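Local atomic coordinates of LP1413 - SCCmec type IV-encoded DNA binding protein (Staphylococcus aureus, PDB entry 6BTC), a protein that binds single-stranded DNA and is encoded by staphylococcal cassette chromosome elements. Residues N2-K6 / Q7-L11; F14-A17 / K18-Q22; F28-G31 / E32-K36; C41-N44 / D45-V49. All coordinates share one frame; numbering follows the deposited sequence.

Contact 1: residues N2-K6 / Q7-L11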
loop_
_atom_site.group_PDB
_atom_site.type_symbol
_atom_site.label_atom_id
_atom_site.label_comp_id
_atom_site.label_asym_id
_atom_site.label_seq_id
_atom_site.Cartn_x
_atom_site.Cartn_y
_atom_site.Cartn_z
ATOM N N ASN A 2 11.215 -19.084 -4.032
ATOM C CA ASN A 2 11.713 -19.658 -2.784
ATOM C C ASN A 2 12.392 -18.601 -1.917
ATOM O O ASN A 2 11.994 -18.375 -0.767
ATOM C CB ASN A 2 12.670 -20.811 -3.090
ATOM C CG ASN A 2 13.178 -21.498 -1.833
ATOM O OD1 ASN A 2 12.455 -22.262 -1.194
ATOM N ND2 ASN A 2 14.431 -21.229 -1.475
ATOM N N LYS A 3 13.424 -17.946 -2.447
ATOM C CA LYS A 3 14.179 -16.980 -1.657
ATOM C C LYS A 3 13.384 -15.689 -1.491
ATOM O O LYS A 3 12.670 -15.260 -2.402
ATOM C CB LYS A 3 15.529 -16.685 -2.318
ATOM C CG LYS A 3 16.560 -16.103 -1.357
ATOM C CD LYS A 3 17.865 -15.745 -2.059
ATOM C CE LYS A 3 18.916 -15.255 -1.064
ATOM N NZ LYS A 3 18.422 -14.139 -0.202
ATOM N N LYS A 4 13.512 -15.065 -0.318
ATOM C CA LYS A 4 12.772 -13.839 -0.036
ATOM C C LYS A 4 13.322 -13.180 1.219
ATOM O O LYS A 4 13.952 -13.827 2.062
ATOM C CB LYS A 4 11.273 -14.119 0.122
ATOM C CG LYS A 4 10.950 -15.163 1.181
ATOM C CD LYS A 4 9.491 -15.599 1.112
ATOM C CE LYS A 4 9.222 -16.463 -0.119
ATOM N NZ LYS A 4 7.778 -16.776 -0.252
ATOM N N SER A 5 13.059 -11.876 1.330
ATOM C CA SER A 5 13.468 -11.070 2.475
ATOM C C SER A 5 12.362 -11.099 3.526
ATOM O O SER A 5 11.276 -10.563 3.302
ATOM C CB SER A 5 13.758 -9.641 2.025
ATOM O OG SER A 5 13.942 -8.773 3.132
ATOM N N LYS A 6 12.642 -11.718 4.678
ATOM C CA LYS A 6 11.656 -11.768 5.759
ATOM C C LYS A 6 11.214 -10.369 6.173
ATOM O O LYS A 6 10.045 -10.154 6.509
ATOM C CB LYS A 6 12.229 -12.513 6.967
ATOM C CG LYS A 6 12.406 -14.021 6.792
ATOM C CD LYS A 6 11.076 -14.763 6.807
ATOM C CE LYS A 6 11.230 -16.160 7.393
ATOM N NZ LYS A 6 9.964 -16.941 7.330
ATOM N N GLN A 7 12.139 -9.408 6.152
ATOM C CA GLN A 7 11.832 -8.056 6.602
ATOM C C GLN A 7 10.831 -7.371 5.675
ATOM O O GLN A 7 9.929 -6.661 6.138
ATOM C CB GLN A 7 13.119 -7.233 6.682
ATOM C CG GLN A 7 14.252 -7.885 7.474
ATOM C CD GLN A 7 15.621 -7.358 7.069
ATOM O OE1 GLN A 7 16.012 -7.442 5.900
ATOM N NE2 GLN A 7 16.353 -6.807 8.033
ATOM N N GLN A 8 10.985 -7.551 4.360
ATOM C CA GLN A 8 10.077 -6.902 3.419
ATOM C C GLN A 8 8.720 -7.590 3.401
ATOM O O GLN A 8 7.688 -6.925 3.289
ATOM C CB GLN A 8 10.695 -6.881 2.026
ATOM C CG GLN A 8 11.894 -5.963 1.921
ATOM C CD GLN A 8 12.683 -6.185 0.649
ATOM O OE1 GLN A 8 12.363 -7.072 -0.146
ATOM N NE2 GLN A 8 13.723 -5.380 0.448
ATOM N N GLU A 9 8.697 -8.917 3.538
ATOM C CA GLU A 9 7.424 -9.615 3.651
ATOM C C GLU A 9 6.596 -9.057 4.797
ATOM O O GLU A 9 5.373 -8.925 4.679
ATOM C CB GLU A 9 7.646 -11.114 3.855
ATOM C CG GLU A 9 8.357 -11.821 2.708
ATOM C CD GLU A 9 7.494 -11.965 1.459
ATOM O OE1 GLU A 9 6.245 -11.963 1.579
ATOM O OE2 GLU A 9 8.080 -12.082 0.354
ATOM N N LYS A 10 7.242 -8.734 5.922
ATOM C CA LYS A 10 6.504 -8.268 7.092
ATOM C C LYS A 10 5.937 -6.877 6.855
ATOM O O LYS A 10 4.765 -6.620 7.142
ATOM C CB LYS A 10 7.405 -8.274 8.332
ATOM C CG LYS A 10 7.650 -9.660 8.925
ATOM C CD LYS A 10 8.504 -9.589 10.191
ATOM C CE LYS A 10 8.860 -10.975 10.719
ATOM N NZ LYS A 10 9.754 -10.916 11.910
ATOM N N LEU A 11 6.759 -5.961 6.350
ATOM C CA LEU A 11 6.268 -4.628 6.042
ATOM C C LEU A 11 5.172 -4.672 4.976
ATOM O O LEU A 11 4.164 -3.964 5.089
ATOM C CB LEU A 11 7.428 -3.737 5.593
ATOM C CG LEU A 11 7.031 -2.364 5.044
ATOM C CD1 LEU A 11 6.258 -1.571 6.083
ATOM C CD2 LEU A 11 8.232 -1.571 4.601
HETATM O O HOH W 1 6.892 -13.617 -1.469
#
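Q7 meets S5 where the chain turns into helix 6-21, its CB lying near S5 OG. Q8 follows, and its backbone N faces two acceptors of S5 at once: OG at 3.4 Å and the carbonyl O, both weak bonds. S5 can offer the pair because OG lies opposite its own N and beside the carbonyl carbon (chi1 170°). The Q8 side chain runs past the serine, with OE1 3.6 Å from S5 CB, while its amide reaches helix 43-59 through D45. E9 takes the stronger backbone bond, its N lying 3.1 Å from S5 O in a nearly straight line (171°). Its side chain folds back, bringing CG to 3.2 Å from S5 O, and the K4 and E9 side chains cross at about a right angle, with OE2 beside K4 CB and CD. There is no direct ion pair: K4 NZ and E9 OE2 stay 4.7 Å apart, and a water spans them, held at 2.7 Å by OE2 and weakly by NZ. K10 N continues the helical pattern onto K6 O at 3.2 Å. K10 CG lies against that oxygen. Such a pattern is that of an N-capped alpha-helix, with S5 as the N-cap.

Contact 2: residues F14-A17 / K18-Q22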
loop_
_atom_site.group_PDB
_atom_site.type_symbol
_atom_site.label_atom_id
_atom_site.label_comp_id
_atom_site.label_asym_id
_atom_site.label_seq_id
_atom_site.Cartn_x
_atom_site.Cartn_y
_atom_site.Cartn_z
ATOM N N PHE A 14 1.873 -5.781 6.222
ATOM C CA PHE A 14 1.261 -4.717 7.012
ATOM C C PHE A 14 0.635 -3.666 6.111
ATOM O O PHE A 14 -0.488 -3.216 6.354
ATOM C CB PHE A 14 2.297 -4.054 7.932
ATOM C CG PHE A 14 1.828 -2.741 8.515
ATOM C CD1 PHE A 14 0.925 -2.716 9.565
ATOM C CD2 PHE A 14 2.270 -1.543 7.999
ATOM C CE1 PHE A 14 0.479 -1.508 10.089
ATOM C CE2 PHE A 14 1.826 -0.329 8.521
ATOM C CZ PHE A 14 0.931 -0.321 9.570
ATOM N N ILE A 15 1.376 -3.222 5.096
ATOM C CA ILE A 15 0.874 -2.190 4.200
ATOM C C ILE A 15 -0.429 -2.642 3.559
ATOM O O ILE A 15 -1.392 -1.874 3.467
ATOM C CB ILE A 15 1.940 -1.850 3.145
ATOM C CG1 ILE A 15 3.171 -1.227 3.803
ATOM C CG2 ILE A 15 1.371 -0.923 2.065
ATOM C CD1 ILE A 15 2.989 0.193 4.299
ATOM N N ILE A 16 -0.481 -3.900 3.121
ATOM C CA ILE A 16 -1.677 -4.437 2.482
ATOM C C ILE A 16 -2.860 -4.348 3.437
ATOM O O ILE A 16 -3.912 -3.795 3.104
ATOM C CB ILE A 16 -1.436 -5.891 2.030
ATOM C CG1 ILE A 16 -0.373 -5.957 0.928
ATOM C CG2 ILE A 16 -2.730 -6.548 1.572
ATOM C CD1 ILE A 16 -0.712 -5.169 -0.333
ATOM N N ALA A 17 -2.705 -4.925 4.627
ATOM C CA ALA A 17 -3.775 -4.912 5.617
ATOM C C ALA A 17 -4.197 -3.485 5.941
ATOM O O ALA A 17 -5.389 -3.163 5.954
ATOM C CB ALA A 17 -3.310 -5.642 6.875
ATOM N N LYS A 18 -3.222 -2.603 6.163
ATOM C CA LYS A 18 -3.535 -1.220 6.494
ATOM C C LYS A 18 -4.286 -0.523 5.356
ATOM O O LYS A 18 -5.143 0.327 5.614
ATOM C CB LYS A 18 -2.245 -0.472 6.837
ATOM C CG LYS A 18 -2.434 0.849 7.568
ATOM C CD LYS A 18 -2.921 0.666 9.013
ATOM C CE LYS A 18 -3.163 2.032 9.690
ATOM N NZ LYS A 18 -3.727 1.934 11.077
ATOM N N SER A 19 -3.992 -0.859 4.099
ATOM C CA SER A 19 -4.735 -0.247 3.000
ATOM C C SER A 19 -6.197 -0.686 3.016
ATOM O O SER A 19 -7.099 0.135 2.836
ATOM C CB SER A 19 -4.086 -0.593 1.662
ATOM O OG SER A 19 -4.301 -1.969 1.376
ATOM N N PHE A 20 -6.457 -1.969 3.268
ATOM C CA PHE A 20 -7.839 -2.437 3.305
ATOM C C PHE A 20 -8.615 -1.831 4.466
ATOM O O PHE A 20 -9.837 -1.675 4.371
ATOM C CB PHE A 20 -7.894 -3.960 3.409
ATOM C CG PHE A 20 -7.753 -4.681 2.091
ATOM C CD1 PHE A 20 -8.850 -4.870 1.263
ATOM C CD2 PHE A 20 -6.530 -5.201 1.698
ATOM C CE1 PHE A 20 -8.726 -5.556 0.057
ATOM C CE2 PHE A 20 -6.400 -5.884 0.494
ATOM C CZ PHE A 20 -7.500 -6.064 -0.322
ATOM N N GLN A 21 -7.937 -1.495 5.564
ATOM C CA GLN A 21 -8.589 -0.906 6.727
ATOM C C GLN A 21 -8.953 0.553 6.524
ATOM O O GLN A 21 -9.720 1.101 7.315
ATOM C CB GLN A 21 -7.690 -1.017 7.960
ATOM C CG GLN A 21 -7.570 -2.409 8.490
ATOM C CD GLN A 21 -6.691 -2.491 9.730
ATOM O OE1 GLN A 21 -6.498 -1.504 10.446
ATOM N NE2 GLN A 21 -6.148 -3.674 9.983
ATOM N N GLN A 22 -8.411 1.196 5.512
ATOM C CA GLN A 22 -8.817 2.554 5.206
ATOM C C GLN A 22 -10.336 2.624 5.078
ATOM O O GLN A 22 -10.949 1.726 4.482
ATOM C CB GLN A 22 -8.160 3.023 3.908
ATOM C CG GLN A 22 -6.673 3.228 4.047
ATOM C CD GLN A 22 -6.338 4.350 5.013
ATOM O OE1 GLN A 22 -6.765 5.503 4.831
ATOM N NE2 GLN A 22 -5.585 4.018 6.056
#
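F14 and K18 lie side by side, one helical turn apart and pointing the same way, so that the lysine's aliphatic part flanks the ring. K18 CB sits 4.2 Å above one face of the F14 ring, offset toward its rim, and farther out K18 CD comes within 4.0 Å of F14 CZ. The F14 ring leaves along the far side from its backbone N (chi1 166°), and K18 takes the same first step before bending at chi2, which keeps the two chains together. The backbone links the same two residues, K18 N to F14 O at 2.8 Å.

I16 and F20 make a second side-by-side pair, with a different geometry: I16 CG2 meets the edge of the F20 ring, in its plane, 3.9 Å from CE2. The carbonyl O of I16 also lies at this edge, 3.3 Å from F20 CD2. That oxygen is gripped twice, by F20 N at 3.1 Å and by S19 OG at 2.5 Å, a notably short bond. S19 reaches it because OG is swung between its own N and carbonyl carbon (chi1 71°), which turns the hydroxyl back onto the helix and satisfies it there. Q21 N continues the turn to A17 O.

Helices 43-59 and 30-34 and two strands all border this last part of helix 6-21. I15 and I16 pack on F53, and I16 and S19 on W56, of helix 43-59; I15 and K18 touch L33 of helix 30-34; F20 meets F65 of strand 65-71 edge-to-face, and K79 of strand 74-79 binds the carbonyls of F20 and Q22.

Contact 3: residues F28-G31 / E32-K36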
loop_
_atom_site.group_PDB
_atom_site.type_symbol
_atom_site.label_atom_id
_atom_site.label_comp_id
_atom_site.label_asym_id
_atom_site.label_seq_id
_atom_site.Cartn_x
_atom_site.Cartn_y
_atom_site.Cartn_z
ATOM N N PHE A 28 -5.058 8.250 0.491
ATOM C CA PHE A 28 -3.818 7.920 1.180
ATOM C C PHE A 28 -2.708 7.671 0.164
ATOM O O PHE A 28 -2.963 7.363 -1.008
ATOM C CB PHE A 28 -3.993 6.698 2.078
ATOM C CG PHE A 28 -4.332 5.439 1.326
ATOM C CD1 PHE A 28 -5.645 5.144 1.010
ATOM C CD2 PHE A 28 -3.338 4.558 0.933
ATOM C CE1 PHE A 28 -5.973 3.994 0.318
ATOM C CE2 PHE A 28 -3.653 3.408 0.234
ATOM C CZ PHE A 28 -4.972 3.123 -0.074
ATOM N N THR A 29 -1.475 7.822 0.637
ATOM C CA THR A 29 -0.264 7.447 -0.085
ATOM C C THR A 29 0.438 6.292 0.617
ATOM O O THR A 29 0.154 5.952 1.774
ATOM C CB THR A 29 0.721 8.609 -0.186
ATOM O OG1 THR A 29 1.303 8.847 1.105
ATOM C CG2 THR A 29 0.044 9.861 -0.686
ATOM N N TYR A 30 1.385 5.693 -0.102
ATOM C CA TYR A 30 2.188 4.626 0.483
ATOM C C TYR A 30 2.946 5.119 1.714
ATOM O O TYR A 30 3.007 4.422 2.734
ATOM C CB TYR A 30 3.167 4.076 -0.553
ATOM C CG TYR A 30 4.213 3.180 0.055
ATOM C CD1 TYR A 30 3.879 1.914 0.502
ATOM C CD2 TYR A 30 5.527 3.608 0.203
ATOM C CE1 TYR A 30 4.819 1.086 1.066
ATOM C CE2 TYR A 30 6.483 2.786 0.769
ATOM C CZ TYR A 30 6.121 1.529 1.198
ATOM O OH TYR A 30 7.051 0.701 1.764
ATOM N N GLY A 31 3.545 6.310 1.628
ATOM C CA GLY A 31 4.335 6.822 2.732
ATOM C C GLY A 31 3.517 7.095 3.978
ATOM O O GLY A 31 4.016 6.952 5.094
ATOM N N GLU A 32 2.253 7.494 3.813
ATOM C CA GLU A 32 1.398 7.687 4.977
ATOM C C GLU A 32 1.155 6.371 5.699
ATOM O O GLU A 32 1.174 6.321 6.934
ATOM C CB GLU A 32 0.083 8.334 4.558
ATOM C CG GLU A 32 0.260 9.792 4.169
ATOM C CD GLU A 32 -0.969 10.386 3.523
ATOM O OE1 GLU A 32 -1.946 9.638 3.280
ATOM O OE2 GLU A 32 -0.950 11.607 3.261
ATOM N N LEU A 33 0.954 5.288 4.947
ATOM C CA LEU A 33 0.765 3.989 5.579
ATOM C C LEU A 33 2.070 3.470 6.153
ATOM O O LEU A 33 2.083 2.833 7.211
ATOM C CB LEU A 33 0.206 2.985 4.576
ATOM C CG LEU A 33 -1.090 3.341 3.849
ATOM C CD1 LEU A 33 -1.483 2.202 2.935
ATOM C CD2 LEU A 33 -2.189 3.632 4.840
ATOM N N ARG A 34 3.178 3.725 5.457
ATOM C CA ARG A 34 4.476 3.212 5.883
ATOM C C ARG A 34 4.885 3.797 7.233
ATOM O O ARG A 34 5.428 3.089 8.089
ATOM C CB ARG A 34 5.522 3.544 4.820
ATOM C CG ARG A 34 6.873 2.902 5.036
ATOM C CD ARG A 34 7.954 3.678 4.297
ATOM N NE ARG A 34 8.345 4.893 5.017
ATOM C CZ ARG A 34 8.184 6.140 4.577
ATOM N NH1 ARG A 34 7.638 6.395 3.391
ATOM N NH2 ARG A 34 8.589 7.149 5.336
ATOM N N LYS A 35 4.630 5.091 7.436
ATOM C CA LYS A 35 5.033 5.775 8.655
ATOM C C LYS A 35 4.295 5.274 9.883
ATOM O O LYS A 35 4.708 5.590 11.000
ATOM C CB LYS A 35 4.825 7.277 8.493
ATOM C CG LYS A 35 5.774 7.896 7.477
ATOM C CD LYS A 35 5.593 9.399 7.369
ATOM C CE LYS A 35 6.445 9.968 6.247
ATOM N NZ LYS A 35 6.515 11.456 6.306
ATOM N N LYS A 36 3.236 4.497 9.710
ATOM C CA LYS A 36 2.536 3.888 10.830
ATOM C C LYS A 36 3.104 2.529 11.206
ATOM O O LYS A 36 2.638 1.922 12.179
ATOM C CB LYS A 36 1.046 3.774 10.493
ATOM C CG LYS A 36 0.449 5.128 10.146
ATOM C CD LYS A 36 -1.053 5.085 9.968
ATOM C CE LYS A 36 -1.593 6.486 9.702
ATOM N NZ LYS A 36 -3.075 6.518 9.772
#
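The T29 and E32 pair forms a capping box in which the glutamate is reached from an unusual side: T29 N meets E32 OE1 at 3.2 Å from above the carboxylate plane, 65° out of it. The reciprocal bond runs from E32 N to T29 OG1, also 3.2 Å, with the hydroxyl turned inward between the threonine's backbone N and carbonyl carbon (chi1 72°). The two side chains cross at about a right angle, and T29 O adds weak bonds from E32 N and L33 N. The second carboxylate oxygen, E32 OE2, forms a salt bridge with K71, so the group is held at both oxygens.

Beside the box, L33 CD1 lies 3.6 Å from F28 CD2, an apolar contact between the strand residue just before the turn and the helix.

R34 crosses Y30 at about a right angle, the ring and guanidinium planes 53° apart. Its CB sits 4.1 Å above one face of the Y30 ring, toward the rim, and CD comes within 3.9 Å of Y30 CE2. A kink at chi3 then carries the guanidinium over G31, NH1 lying 3.4 Å from G31 CA and G31 O over one face near the rim. Because G31 has no side chain, the arginine can approach the backbone this closely. Routine bonds from R34 N to Y30 O and from K35 N to G31 O complete the turn.

This short helix leads directly out of strand 27-28, where F28 pairs with Y77 of strand 74-79. Y30 packs on L11 and I15 of helix 6-21 and on V49 of helix 43-59, while L33 rests on K18.

Contact 4: residues C41-N44 / D45-V49; sequences CSTN and DQREV
An N-cap begins helix 43-59, with S42 as the capping residue. Its OG accepts from D45 N at 3.2 Å (155°), placed there by a first torsion that sets the hydroxyl between the serine's own N and carbonyl carbon (chi1 49°). D45 curls round the same hydroxyl, CB 3.4 Å from S42 OG, yet its carboxylate is engaged outside the turn, by Q8 of helix 6-21. Just ahead of the cap, C41 SG packs against the aliphatic part of Q46, 3.9 Å from CG. The order helix, short strand, two helices and a two-stranded hairpin is that of a winged helix domain; helix 43-59 corresponds in order to the recognition helix of such domains, though whether it plays that role here is an inference. Its first turn is built from backbone bonds of S42 O with Q46 N at 3.0 Å, T43 O with R47 N and N44 O with E48 N. T43 and R47 lie alongside each other, pointing the same way. The T43 methyl CG2 sits 3.4 Å above the centre of the guanidinium plane, over one face, and touches CZ. R47 gets there by staying extended as far as NE, which carries its flat group past T43 O to the methyl.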
loop_
_atom_site.group_PDB
_atom_site.type_symbol
_atom_site.label_atom_id
_atom_site.label_comp_id
_atom_site.label_asym_id
_atom_site.label_seq_id
_atom_site.Cartn_x
_atom_site.Cartn_y
_atom_site.Cartn_z
ATOM N N CYS A 41 12.993 -0.112 9.522
ATOM C CA CYS A 41 13.549 -0.857 8.403
ATOM C C CYS A 41 14.314 0.099 7.505
ATOM O O CYS A 41 14.093 1.313 7.512
ATOM C CB CYS A 41 12.470 -1.611 7.611
ATOM S SG CYS A 41 10.977 -0.681 7.289
ATOM N N SER A 42 15.234 -0.473 6.738
ATOM C CA SER A 42 16.112 0.327 5.905
ATOM C C SER A 42 15.317 1.079 4.848
ATOM O O SER A 42 14.202 0.704 4.481
ATOM C CB SER A 42 17.139 -0.562 5.218
ATOM O OG SER A 42 16.504 -1.679 4.610
ATOM N N THR A 43 15.919 2.155 4.350
ATOM C CA THR A 43 15.375 2.824 3.178
ATOM C C THR A 43 15.241 1.850 2.015
ATOM O O THR A 43 14.285 1.919 1.237
ATOM C CB THR A 43 16.268 3.997 2.802
ATOM O OG1 THR A 43 16.351 4.899 3.912
ATOM C CG2 THR A 43 15.712 4.726 1.589
ATOM N N ASN A 44 16.186 0.922 1.892
ATOM C CA ASN A 44 16.134 -0.031 0.793
ATOM C C ASN A 44 14.893 -0.906 0.896
ATOM O O ASN A 44 14.209 -1.148 -0.106
ATOM C CB ASN A 44 17.398 -0.892 0.786
ATOM C CG ASN A 44 17.742 -1.398 -0.593
ATOM O OD1 ASN A 44 17.312 -2.483 -0.994
ATOM N ND2 ASN A 44 18.516 -0.609 -1.334
ATOM N N ASP A 45 14.594 -1.400 2.100
ATOM C CA ASP A 45 13.416 -2.238 2.288
ATOM C C ASP A 45 12.126 -1.435 2.144
ATOM O O ASP A 45 11.096 -1.991 1.751
ATOM C CB ASP A 45 13.482 -2.921 3.653
ATOM C CG ASP A 45 14.472 -4.077 3.682
ATOM O OD1 ASP A 45 14.940 -4.496 2.603
ATOM O OD2 ASP A 45 14.779 -4.571 4.785
ATOM N N GLN A 46 12.165 -0.135 2.439
ATOM C CA GLN A 46 10.979 0.698 2.281
ATOM C C GLN A 46 10.629 0.853 0.808
ATOM O O GLN A 46 9.465 0.704 0.416
ATOM C CB GLN A 46 11.194 2.071 2.930
ATOM C CG GLN A 46 11.216 2.043 4.451
ATOM C CD GLN A 46 11.353 3.421 5.075
ATOM O OE1 GLN A 46 11.783 4.374 4.428
ATOM N NE2 GLN A 46 10.981 3.530 6.345
ATOM N N ARG A 47 11.635 1.126 -0.027
ATOM C CA ARG A 47 11.380 1.385 -1.439
ATOM C C ARG A 47 11.001 0.111 -2.185
ATOM O O ARG A 47 10.133 0.139 -3.064
ATOM C CB ARG A 47 12.600 2.047 -2.065
ATOM C CG ARG A 47 12.802 3.467 -1.566
ATOM C CD ARG A 47 14.158 4.033 -1.951
ATOM N NE ARG A 47 14.277 5.436 -1.563
ATOM C CZ ARG A 47 15.424 6.103 -1.494
ATOM N NH1 ARG A 47 16.571 5.500 -1.783
ATOM N NH2 ARG A 47 15.425 7.379 -1.128
ATOM N N GLU A 48 11.622 -1.019 -1.851
ATOM C CA GLU A 48 11.215 -2.274 -2.477
ATOM C C GLU A 48 9.740 -2.564 -2.207
ATOM O O GLU A 48 8.994 -2.946 -3.115
ATOM C CB GLU A 48 12.091 -3.429 -1.980
ATOM C CG GLU A 48 11.665 -4.816 -2.490
ATOM C CD GLU A 48 11.622 -4.912 -4.015
ATOM O OE1 GLU A 48 12.241 -4.053 -4.681
ATOM O OE2 GLU A 48 10.970 -5.843 -4.545
ATOM N N VAL A 49 9.301 -2.402 -0.956
ATOM C CA VAL A 49 7.905 -2.670 -0.627
ATOM C C VAL A 49 6.998 -1.652 -1.302
ATOM O O VAL A 49 5.914 -1.994 -1.780
ATOM C CB VAL A 49 7.695 -2.686 0.897
ATOM C CG1 VAL A 49 6.201 -2.804 1.230
ATOM C CG2 VAL A 49 8.467 -3.840 1.520
#

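From the N terminus, contact 1 turns the leading tail into helix 6-21, and contact 2 lies near that helix's far end, about 17 Å away between centres. Contact 3 spans the step from the end of strand 27-28 into helix 30-34, and contact 4 opens helix 43-59. All four are local turns in series; none encloses or crosses another. Their links are lateral. Contacts 1 and 4 cap two helices that come together there, Q8 NE2 reaching D45 OD1 at 2.6 Å. Contact 3 joins contact 2 through I15 against R34, and contact 4 through a weak bond of Y30 OH to Q46 O. Together they tie the three helices into one bundle beside the small antiparallel sheet.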